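Local coordinates for protein galectin (Xenopus laevis, PDB 3WUC) that probably binds beta-galactosides such as lactose, as a proto-type galectin of the skin built on a beta-sandwich, at residues Asp8-Asn13 and Ile121-Leu126; Gly19-Val24 and Met91-Phe96; Cys50-Glu55 and Phe82-Gly87. All coordinates share one frame; numbering follows the deposited sequence.

All three contacts belong to one galectin beta-sandwich and are nested along the chain: contact 3 falls inside the loop closed by contact 2, itself inside that closed by contact 1. Contact 1 pairs strands of one sheet and contact 2 strands of the other, with centres about 13 Å apart; they meet in the core, where Leu-124 CD1 lies 3.9 Å from Val-22 CG2. Contact 3, about 18 Å from contact 2 between centres, touches it through Leu-92 CD2 and Phe-84 CZ at 4.1 Å. Contacts 1 and 3, centres about 20 Å apart, do not touch. Contact 3 includes Asn-51 and Arg-53 of the sugar site; the Arg-10 side chain of contact 1 stays about 10 Å from the galactose.

Contact 1 of 3, residues Asp8-Asn13 and Ile121-Leu126; sequences DVRITN and INYLAL
Arg-10 folds back along its own strand to reach Leu-126. Its chain bends at the CB-CG bond (chi2 85°), bringing NH1 within 2.9 Å of Leu-126 O in a weak bond and 3.2 Å from Val-9 O, where the donor stands above the carbonyl plane. Val-9 O thus has two donors, the second being Leu-126 N. One guanidinium face looks onto Ala-125 CB and, off-centre, the Tyr-123 hydroxyl; NH2 is bonded to Asn-127. With its CG trans to the backbone N (chi1 176°), Tyr-123 lays its ring alongside the arginine chain, OH 3.9 Å from Arg-10 CG.

Ile-11 and Leu-124 form a hydrogen-bonded pair, Ile-11 N to Leu-124 O 2.7 Å, and their side chains point together into the sandwich, CD1 of Ile-11 4.0 Å from CD2 of Leu-124. Val-9 CG2 fits against both methyls of Leu-126, with CD2 at 3.8 Å. The strand axes run antiparallel at 176°, 4.7 Å apart. Strand 8-12 is thus paired with 123-126 on one side, and through Arg-10, Ile-11 and Thr-12 with a strand of the second subunit on the other; the sheet runs on across the interface, consistent with a proto-type galectin dimer.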
loop_
_atom_site.group_PDB
_atom_site.type_symbol
_atom_site.label_atom_id
_atom_site.label_comp_id
_atom_site.label_asym_id
_atom_site.label_seq_id
_atom_site.Cartn_x
_atom_site.Cartn_y
_atom_site.Cartn_z
ATOM N N ASP B 8 13.059 9.628 -14.857
ATOM C CA ASP B 8 13.001 8.846 -13.581
ATOM C C ASP B 8 12.737 7.417 -14.089
ATOM O O ASP B 8 13.150 6.988 -15.180
ATOM C CB ASP B 8 11.896 9.295 -12.546
ATOM C CG ASP B 8 12.058 8.633 -11.056
ATOM O OD1 ASP B 8 12.968 9.085 -10.310
ATOM O OD2 ASP B 8 11.248 7.703 -10.663
ATOM N N VAL B 9 11.973 6.685 -13.296
ATOM C CA VAL B 9 11.789 5.290 -13.645
ATOM C C VAL B 9 11.208 5.087 -15.040
ATOM O O VAL B 9 10.342 5.883 -15.537
ATOM C CB VAL B 9 10.987 4.460 -12.599
ATOM C CG1 VAL B 9 11.751 4.332 -11.305
ATOM C CG2 VAL B 9 9.561 4.927 -12.408
ATOM N N ARG B 10 11.611 3.970 -15.692
ATOM C CA ARG B 10 10.851 3.414 -16.798
ATOM C C ARG B 10 10.489 1.989 -16.485
ATOM O O ARG B 10 11.332 1.229 -16.039
ATOM C CB ARG B 10 11.592 3.405 -18.126
ATOM C CG ARG B 10 11.718 4.753 -18.790
ATOM C CD ARG B 10 12.875 5.544 -18.314
ATOM N NE ARG B 10 12.901 6.812 -19.017
ATOM C CZ ARG B 10 12.164 7.899 -18.761
ATOM N NH1 ARG B 10 11.480 8.005 -17.651
ATOM N NH2 ARG B 10 12.243 8.974 -19.531
ATOM N N ILE B 11 9.242 1.635 -16.672
ATOM C CA ILE B 11 8.727 0.302 -16.414
ATOM C C ILE B 11 8.387 -0.293 -17.776
ATOM O O ILE B 11 7.731 0.370 -18.600
ATOM C CB ILE B 11 7.492 0.420 -15.479
ATOM C CG1 ILE B 11 7.960 0.987 -14.140
ATOM C CG2 ILE B 11 6.893 -0.975 -15.340
ATOM C CD1 ILE B 11 6.902 1.502 -13.213
ATOM N N THR B 12 8.901 -1.489 -18.111
ATOM C CA THR B 12 8.479 -2.153 -19.281
ATOM C C THR B 12 7.820 -3.513 -18.920
ATOM O O THR B 12 7.929 -3.959 -17.747
ATOM C CB THR B 12 9.683 -2.350 -20.232
ATOM O OG1 THR B 12 10.701 -3.019 -19.471
ATOM C CG2 THR B 12 10.194 -1.035 -20.697
ATOM N N ASN B 13 7.119 -4.100 -19.849
ATOM C CA ASN B 13 6.387 -5.293 -19.707
ATOM C C ASN B 13 5.328 -5.168 -18.635
ATOM O O ASN B 13 4.978 -6.166 -17.932
ATOM C CB ASN B 13 7.251 -6.536 -19.366
ATOM C CG ASN B 13 8.187 -6.958 -20.473
ATOM O OD1 ASN B 13 7.962 -6.614 -21.620
ATOM N ND2 ASN B 13 9.241 -7.628 -20.129
ATOM N N ILE B 121 -1.104 -1.846 -22.319
ATOM C CA ILE B 121 -0.068 -0.880 -21.961
ATOM C C ILE B 121 1.070 -1.545 -21.300
ATOM O O ILE B 121 0.949 -2.198 -20.253
ATOM C CB ILE B 121 -0.632 0.253 -21.004
ATOM C CG1 ILE B 121 -1.701 1.018 -21.853
ATOM C CG2 ILE B 121 0.480 1.143 -20.423
ATOM C CD1 ILE B 121 -2.451 1.948 -20.994
ATOM N N ASN B 122 2.178 -1.538 -21.965
ATOM C CA ASN B 122 3.345 -2.156 -21.428
ATOM C C ASN B 122 4.445 -1.243 -20.912
ATOM O O ASN B 122 5.411 -1.646 -20.229
ATOM C CB ASN B 122 3.968 -3.067 -22.491
ATOM C CG ASN B 122 3.347 -4.422 -22.577
ATOM O OD1 ASN B 122 3.099 -5.112 -21.539
ATOM N ND2 ASN B 122 3.016 -4.820 -23.780
ATOM N N TYR B 123 4.413 0.051 -21.305
ATOM C CA TYR B 123 5.355 1.010 -20.957
ATOM C C TYR B 123 4.758 2.112 -20.108
ATOM O O TYR B 123 3.682 2.618 -20.414
ATOM C CB TYR B 123 5.919 1.689 -22.255
ATOM C CG TYR B 123 6.887 2.829 -22.095
ATOM C CD1 TYR B 123 8.266 2.668 -21.913
ATOM C CD2 TYR B 123 6.465 4.149 -22.175
ATOM C CE1 TYR B 123 9.143 3.704 -21.816
ATOM C CE2 TYR B 123 7.328 5.209 -22.047
ATOM C CZ TYR B 123 8.677 5.027 -21.897
ATOM O OH TYR B 123 9.515 6.111 -21.758
ATOM N N LEU B 124 5.473 2.365 -18.998
ATOM C CA LEU B 124 5.136 3.462 -18.076
ATOM C C LEU B 124 6.374 4.196 -17.647
ATOM O O LEU B 124 7.381 3.579 -17.218
ATOM C CB LEU B 124 4.366 2.895 -16.871
ATOM C CG LEU B 124 3.724 3.908 -15.891
ATOM C CD1 LEU B 124 2.530 3.253 -15.240
ATOM C CD2 LEU B 124 4.786 4.385 -14.905
ATOM N N ALA B 125 6.384 5.528 -17.801
ATOM C CA ALA B 125 7.539 6.279 -17.426
ATOM C C ALA B 125 7.246 7.465 -16.558
ATOM O O ALA B 125 6.125 8.041 -16.727
ATOM C CB ALA B 125 8.275 6.815 -18.683
ATOM N N LEU B 126 8.204 7.796 -15.699
ATOM C CA LEU B 126 8.118 8.940 -14.830
ATOM C C LEU B 126 9.214 9.883 -15.202
ATOM O O LEU B 126 10.374 9.482 -15.382
ATOM C CB LEU B 126 8.313 8.552 -13.342
ATOM C CG LEU B 126 6.998 8.134 -12.613
ATOM C CD1 LEU B 126 6.319 6.921 -13.211
ATOM C CD2 LEU B 126 7.339 7.795 -11.157
#

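Contact 2 of 3, residues Gly19-Val24 and Met91-Phe96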
loop_
_atom_site.group_PDB
_atom_site.type_symbol
_atom_site.label_atom_id
_atom_site.label_comp_id
_atom_site.label_asym_id
_atom_site.label_seq_id
_atom_site.Cartn_x
_atom_site.Cartn_y
_atom_site.Cartn_z
ATOM N N GLY B 19 -9.822 -2.674 -18.464
ATOM C CA GLY B 19 -10.602 -3.131 -17.325
ATOM C C GLY B 19 -9.762 -3.135 -16.041
ATOM O O GLY B 19 -10.223 -3.556 -14.940
ATOM N N HIS B 20 -8.496 -2.724 -16.167
ATOM C CA HIS B 20 -7.581 -2.618 -15.067
ATOM C C HIS B 20 -7.003 -1.225 -14.944
ATOM O O HIS B 20 -7.187 -0.388 -15.861
ATOM C CB HIS B 20 -6.456 -3.650 -15.278
ATOM C CG HIS B 20 -6.996 -5.033 -15.295
ATOM N ND1 HIS B 20 -7.202 -5.777 -14.147
ATOM C CD2 HIS B 20 -7.536 -5.756 -16.307
ATOM C CE1 HIS B 20 -7.746 -6.940 -14.467
ATOM N NE2 HIS B 20 -7.944 -6.959 -15.771
ATOM N N ARG B 21 -6.376 -0.942 -13.812
ATOM C CA ARG B 21 -5.899 0.425 -13.476
ATOM C C ARG B 21 -4.481 0.317 -12.909
ATOM O O ARG B 21 -4.103 -0.721 -12.278
ATOM C CB ARG B 21 -6.802 1.208 -12.555
ATOM C CG ARG B 21 -7.070 0.591 -11.219
ATOM C CD ARG B 21 -7.937 1.481 -10.319
ATOM N NE ARG B 21 -8.012 0.905 -8.975
ATOM C CZ ARG B 21 -8.836 -0.098 -8.614
ATOM N NH1 ARG B 21 -9.685 -0.645 -9.485
ATOM N NH2 ARG B 21 -8.811 -0.564 -7.370
ATOM N N VAL B 22 -3.765 1.394 -13.044
ATOM C CA VAL B 22 -2.445 1.572 -12.489
ATOM C C VAL B 22 -2.437 2.790 -11.651
ATOM O O VAL B 22 -2.840 3.883 -12.069
ATOM C CB VAL B 22 -1.288 1.472 -13.516
ATOM C CG1 VAL B 22 -1.416 2.503 -14.634
ATOM C CG2 VAL B 22 0.050 1.532 -12.852
ATOM N N GLU B 23 -1.866 2.637 -10.430
ATOM C CA GLU B 23 -1.712 3.693 -9.462
ATOM C C GLU B 23 -0.212 4.034 -9.307
ATOM O O GLU B 23 0.577 3.133 -9.117
ATOM C CB GLU B 23 -2.230 3.225 -8.096
ATOM C CG GLU B 23 -1.967 4.225 -6.979
ATOM C CD GLU B 23 -2.375 3.693 -5.591
ATOM O OE1 GLU B 23 -3.567 3.206 -5.496
ATOM O OE2 GLU B 23 -1.424 3.655 -4.697
ATOM N N VAL B 24 0.160 5.293 -9.464
ATOM C CA VAL B 24 1.527 5.822 -9.390
ATOM C C VAL B 24 1.571 6.872 -8.302
ATOM O O VAL B 24 0.853 7.879 -8.363
ATOM C CB VAL B 24 1.947 6.465 -10.762
ATOM C CG1 VAL B 24 3.343 7.031 -10.707
ATOM C CG2 VAL B 24 1.758 5.485 -11.892
ATOM N N MET B 91 -0.198 11.465 -6.231
ATOM C CA MET B 91 -0.734 10.160 -6.683
ATOM C C MET B 91 -1.616 10.387 -7.902
ATOM O O MET B 91 -2.488 11.244 -7.895
ATOM C CB MET B 91 -1.542 9.447 -5.596
ATOM C CG MET B 91 -2.054 8.135 -6.038
ATOM S SD MET B 91 -2.759 7.211 -4.651
ATOM C CE MET B 91 -4.129 8.225 -4.255
ATOM N N LEU B 92 -1.380 9.613 -8.986
ATOM C CA LEU B 92 -2.215 9.609 -10.161
ATOM C C LEU B 92 -2.664 8.192 -10.444
ATOM O O LEU B 92 -1.834 7.270 -10.339
ATOM C CB LEU B 92 -1.427 10.188 -11.387
ATOM C CG LEU B 92 -1.059 11.698 -11.311
ATOM C CD1 LEU B 92 -0.040 12.056 -12.407
ATOM C CD2 LEU B 92 -2.319 12.475 -11.579
ATOM N N ILE B 93 -3.918 7.992 -10.753
ATOM C CA ILE B 93 -4.454 6.656 -11.036
ATOM C C ILE B 93 -5.003 6.703 -12.469
ATOM O O ILE B 93 -5.702 7.621 -12.856
ATOM C CB ILE B 93 -5.526 6.233 -10.025
ATOM C CG1 ILE B 93 -4.883 6.204 -8.668
ATOM C CG2 ILE B 93 -6.055 4.906 -10.416
ATOM C CD1 ILE B 93 -5.928 5.973 -7.596
ATOM N N PHE B 94 -4.679 5.701 -13.277
ATOM C CA PHE B 94 -5.128 5.634 -14.681
ATOM C C PHE B 94 -5.959 4.402 -14.881
ATOM O O PHE B 94 -5.449 3.298 -14.701
ATOM C CB PHE B 94 -3.908 5.612 -15.614
ATOM C CG PHE B 94 -2.966 6.780 -15.455
ATOM C CD1 PHE B 94 -2.019 6.858 -14.502
ATOM C CD2 PHE B 94 -3.117 7.863 -16.329
ATOM C CE1 PHE B 94 -1.178 7.948 -14.324
ATOM C CE2 PHE B 94 -2.232 8.972 -16.192
ATOM C CZ PHE B 94 -1.325 8.995 -15.242
ATOM N N ASP B 95 -7.205 4.551 -15.256
ATOM C CA ASP B 95 -8.114 3.446 -15.559
ATOM C C ASP B 95 -8.023 3.190 -17.061
ATOM O O ASP B 95 -8.313 4.080 -17.831
ATOM C CB ASP B 95 -9.584 3.815 -15.286
ATOM C CG ASP B 95 -9.905 4.040 -13.897
ATOM O OD1 ASP B 95 -9.067 3.649 -13.050
ATOM O OD2 ASP B 95 -11.026 4.655 -13.661
ATOM N N PHE B 96 -7.535 2.048 -17.484
ATOM C CA PHE B 96 -7.406 1.754 -18.886
ATOM C C PHE B 96 -8.673 1.122 -19.454
ATOM O O PHE B 96 -9.067 0.014 -19.047
ATOM C CB PHE B 96 -6.238 0.840 -19.030
ATOM C CG PHE B 96 -5.877 0.461 -20.444
ATOM C CD1 PHE B 96 -6.112 1.289 -21.494
ATOM C CD2 PHE B 96 -5.223 -0.729 -20.652
ATOM C CE1 PHE B 96 -5.748 0.907 -22.827
ATOM C CE2 PHE B 96 -4.800 -1.141 -21.926
ATOM C CZ PHE B 96 -5.062 -0.305 -23.041
#
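Six backbone hydrogen bonds join Gly-19-Val-24 to Met-91-Phe-96. Two reciprocal pairs, Val-22 with Phe-94 and Val-24 with Leu-92, supply four of them; in the latter, Val-24 N reaches Leu-92 O at 2.9 Å with an N-H...O angle of 170°. The other two lie at the far end, where Gly-19 N meets Phe-96 O at 2.9 Å and Phe-96 N bonds to His-20 O. Strand axes 4.7 Å apart, at 166° between their N-to-C directions, fit the regular antiparallel pairing of Arg-21-Val-24 with Leu-92-Asp-95.

Glu-23 and Asp-95 find their polar partners beyond the two segments. Asp-95 OD1 packs beside the aliphatic part of Arg-21, 3.4 Å from CB, but it makes no salt bridge with that arginine, and OD2 is bonded to His-103. Glu-23 sends its carboxylate to Arg-25 of the third subunit, while Met-91 SD rests 3.7 Å from Glu-23 CD. The bend at the end of the methionine (chi3 66°) turns CE away from the glutamate.

Apolar contacts follow on the same face: Ile-93 lies alongside its neighbours, with CG1 3.9 Å from Glu-23 CG and CG2 beside Arg-21 CD. On the other face Val-22 CG1 touches Phe-94 CB at 4.1 Å, and the edge of the Phe-94 ring lies by Val-22 O. Here Val-22 and Val-24 pack on Leu-124, Val-24 also on Leu-126; Leu-92 packs on Val-37, and Phe-94 on Val-37 and Leu-39. With 129-136 bonded to the other edge of 20-28 and 99-103 to that of 89-96, these are two adjacent inner strands of the five-stranded sheet of the galectin beta-sandwich.

Contact 3 of 3, residues Cys50-Glu55 and Phe82-Gly87; sequences CNPRFE and FPFKSG. With GAL (beta-D-galactopyranose), chain D; GLC (alpha-D-glucopyranose), chain C.
Ring contacts join Phe-54 to Phe-82 and to Ser-86 CB. The edge of Phe-82 points at the Phe-54 face in an offset edge-to-face pair, with centroids 5.1 Å apart and planes at 87°; the closest carbons are Phe-82 CE2 and Phe-54 CD1, 3.4 Å apart. Ser-86 CB takes the opposite face in a CH-pi contact, 4.2 Å from the Phe-54 centroid, so the ring is clasped on both sides. Phe-82 reaches it because its CG is trans to the backbone N (chi1 -163°).

A second CH-pi contact sets Pro-52 CG 4.0 Å from the Phe-84 centroid, over the face and 25° from its normal. The proline packs against both phenylalanines, since its CB meets Phe-82 CE1 at 3.7 Å; the two rings also touch directly, the rim of Phe-84 lying over the Phe-82 face at CD2. Phe-82 CE1 also lies near Arg-53 O.

Polar contacts belong to the other face of 50-53, where Arg-53 points away from the loop. Its extended chain carries a guanidinium whose NE and NH2 grip Asn-51 OD1 side-on, NE at 2.8 Å, while NH1 donates to glucose O3 at 2.6 Å and NH2 to galactose O4 at 2.9 Å. Asp-59 forms a salt bridge with NH1. The Asn-51 bonds hold the guanidinium in place against the disaccharide, whose galactose is also bonded by His-49 and Asn-66.

Strand 45-53 pairs with 62-69 on one side and 36-39 on the other, and residues 82-87 lie in the loop between strands 72-79 and 89-96. There Phe-84 packs on Ile-63 of strand 62-69, Leu-92 of strand 89-96 and Ile-28 of strand 20-28, and pairs edge-to-face with Phe-35, joining the loop to both sheets.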
loop_
_atom_site.group_PDB
_atom_site.type_symbol
_atom_site.label_atom_id
_atom_site.label_comp_id
_atom_site.label_asym_id
_atom_site.label_seq_id
_atom_site.Cartn_x
_atom_site.Cartn_y
_atom_site.Cartn_z
ATOM N N CYS B 50 0.727 12.420 -19.490
ATOM C CA CYS B 50 0.028 13.276 -18.499
ATOM C C CYS B 50 1.097 14.158 -17.918
ATOM O O CYS B 50 1.965 13.723 -17.198
ATOM C CB CYS B 50 -0.584 12.376 -17.440
ATOM S SG CYS B 50 -1.393 13.310 -16.143
ATOM N N ASN B 51 1.018 15.455 -18.267
ATOM C CA ASN B 51 2.055 16.365 -18.055
ATOM C C ASN B 51 1.626 17.646 -17.277
ATOM O O ASN B 51 1.409 18.710 -17.849
ATOM C CB ASN B 51 2.697 16.739 -19.391
ATOM C CG ASN B 51 3.985 17.588 -19.292
ATOM O OD1 ASN B 51 4.196 18.419 -20.251
ATOM N ND2 ASN B 51 4.806 17.477 -18.243
ATOM N N PRO B 52 1.485 17.539 -15.962
ATOM C CA PRO B 52 1.230 18.777 -15.249
ATOM C C PRO B 52 2.403 19.749 -15.338
ATOM O O PRO B 52 3.539 19.409 -15.139
ATOM C CB PRO B 52 0.985 18.289 -13.810
ATOM C CG PRO B 52 0.622 16.810 -13.890
ATOM C CD PRO B 52 1.505 16.380 -15.074
ATOM N N ARG B 53 2.083 21.012 -15.737
ATOM C CA ARG B 53 3.044 22.079 -15.948
ATOM C C ARG B 53 2.828 23.192 -14.942
ATOM O O ARG B 53 1.761 23.835 -14.947
ATOM C CB ARG B 53 2.878 22.694 -17.302
ATOM C CG ARG B 53 3.263 21.634 -18.386
ATOM C CD ARG B 53 2.809 22.012 -19.804
ATOM N NE ARG B 53 3.318 21.030 -20.780
ATOM C CZ ARG B 53 3.476 21.267 -22.099
ATOM N NH1 ARG B 53 3.080 22.450 -22.636
ATOM N NH2 ARG B 53 3.968 20.331 -22.854
ATOM N N PHE B 54 3.837 23.344 -14.114
ATOM C CA PHE B 54 3.881 24.500 -13.192
ATOM C C PHE B 54 4.061 25.794 -14.046
ATOM O O PHE B 54 3.263 26.740 -13.940
ATOM C CB PHE B 54 4.956 24.321 -12.100
ATOM C CG PHE B 54 4.718 23.147 -11.249
ATOM C CD1 PHE B 54 3.822 23.215 -10.209
ATOM C CD2 PHE B 54 5.375 21.942 -11.501
ATOM C CE1 PHE B 54 3.607 22.108 -9.375
ATOM C CE2 PHE B 54 5.149 20.841 -10.685
ATOM C CZ PHE B 54 4.259 20.961 -9.607
ATOM N N GLU B 55 5.103 25.822 -14.842
ATOM C CA GLU B 55 5.308 26.848 -15.867
ATOM C C GLU B 55 6.170 26.301 -16.991
ATOM O O GLU B 55 7.340 26.079 -16.813
ATOM C CB GLU B 55 5.968 28.082 -15.201
ATOM C CG GLU B 55 5.511 29.402 -15.781
ATOM C CD GLU B 55 5.879 30.594 -14.907
ATOM O OE1 GLU B 55 6.795 31.339 -15.320
ATOM O OE2 GLU B 55 5.283 30.770 -13.804
ATOM N N PHE B 82 -5.450 21.818 -10.970
ATOM C CA PHE B 82 -3.989 21.660 -10.766
ATOM C C PHE B 82 -3.594 21.349 -9.323
ATOM O O PHE B 82 -3.008 22.164 -8.637
ATOM C CB PHE B 82 -3.226 22.825 -11.317
ATOM C CG PHE B 82 -1.770 22.535 -11.490
ATOM C CD1 PHE B 82 -1.379 21.924 -12.678
ATOM C CD2 PHE B 82 -0.838 22.932 -10.611
ATOM C CE1 PHE B 82 -0.042 21.674 -12.888
ATOM C CE2 PHE B 82 0.530 22.690 -10.804
ATOM C CZ PHE B 82 0.920 22.012 -11.943
ATOM N N PRO B 83 -3.970 20.112 -8.894
ATOM C CA PRO B 83 -3.739 19.734 -7.463
ATOM C C PRO B 83 -2.363 19.169 -7.198
ATOM O O PRO B 83 -2.223 18.026 -6.818
ATOM C CB PRO B 83 -4.795 18.707 -7.211
ATOM C CG PRO B 83 -4.891 17.983 -8.590
ATOM C CD PRO B 83 -4.816 19.120 -9.580
ATOM N N PHE B 84 -1.325 20.006 -7.407
ATOM C CA PHE B 84 0.047 19.588 -7.264
ATOM C C PHE B 84 0.929 20.689 -6.710
ATOM O O PHE B 84 0.651 21.855 -6.906
ATOM C CB PHE B 84 0.714 19.226 -8.678
ATOM C CG PHE B 84 -0.083 18.284 -9.485
ATOM C CD1 PHE B 84 -0.091 16.913 -9.167
ATOM C CD2 PHE B 84 -0.952 18.716 -10.489
ATOM C CE1 PHE B 84 -0.865 16.081 -9.895
ATOM C CE2 PHE B 84 -1.765 17.870 -11.221
ATOM C CZ PHE B 84 -1.727 16.524 -10.892
ATOM N N LYS B 85 1.950 20.283 -6.009
ATOM C CA LYS B 85 2.980 21.174 -5.465
ATOM C C LYS B 85 4.340 20.552 -5.684
ATOM O O LYS B 85 4.613 19.377 -5.276
ATOM C CB LYS B 85 2.724 21.435 -3.993
ATOM C CG LYS B 85 3.613 22.537 -3.432
ATOM C CD LYS B 85 3.479 22.620 -1.889
ATOM C CE LYS B 85 4.550 23.530 -1.274
ATOM N NZ LYS B 85 4.127 24.908 -1.627
ATOM N N SER B 86 5.260 21.326 -6.300
ATOM C CA SER B 86 6.545 20.760 -6.531
ATOM C C SER B 86 7.267 20.452 -5.201
ATOM O O SER B 86 7.088 21.174 -4.175
ATOM C CB SER B 86 7.396 21.676 -7.459
ATOM O OG SER B 86 7.698 22.858 -6.761
ATOM N N GLY B 87 8.014 19.361 -5.160
ATOM C CA GLY B 87 8.659 18.870 -3.975
ATOM C C GLY B 87 7.798 18.012 -3.064
ATOM O O GLY B 87 8.362 17.323 -2.187
HETATM C C1 GAL D . 5.980 19.597 -25.955
HETATM C C2 GAL D . 6.988 19.195 -24.912
HETATM C C3 GAL D . 6.979 17.697 -24.711
HETATM C C4 GAL D . 5.551 17.234 -24.450
HETATM C C5 GAL D . 4.645 17.759 -25.587
HETATM C C6 GAL D . 3.209 17.346 -25.337
HETATM O O2 GAL D . 8.288 19.564 -25.440
HETATM O O3 GAL D . 7.923 17.304 -23.753
HETATM O O4 GAL D . 5.119 17.655 -23.131
HETATM O O5 GAL D . 4.700 19.176 -25.583
HETATM O O6 GAL D . 2.316 17.871 -26.306
HETATM C C1 GLC C . 4.363 24.111 -28.262
HETATM C C2 GLC C . 3.485 23.631 -27.096
HETATM C C3 GLC C . 4.376 22.773 -26.188
HETATM C C4 GLC C . 5.134 21.641 -26.892
HETATM C C5 GLC C . 5.894 22.206 -28.102
HETATM C C6 GLC C . 6.467 21.067 -28.954
HETATM O O1 GLC C . 5.308 24.956 -27.657
HETATM O O2 GLC C . 3.005 24.741 -26.368
HETATM O O3 GLC C . 3.473 22.166 -25.235
HETATM O O4 GLC C . 6.039 21.019 -25.949
HETATM O O5 GLC C . 5.006 23.024 -28.907
HETATM O O6 GLC C . 5.618 19.992 -29.467
#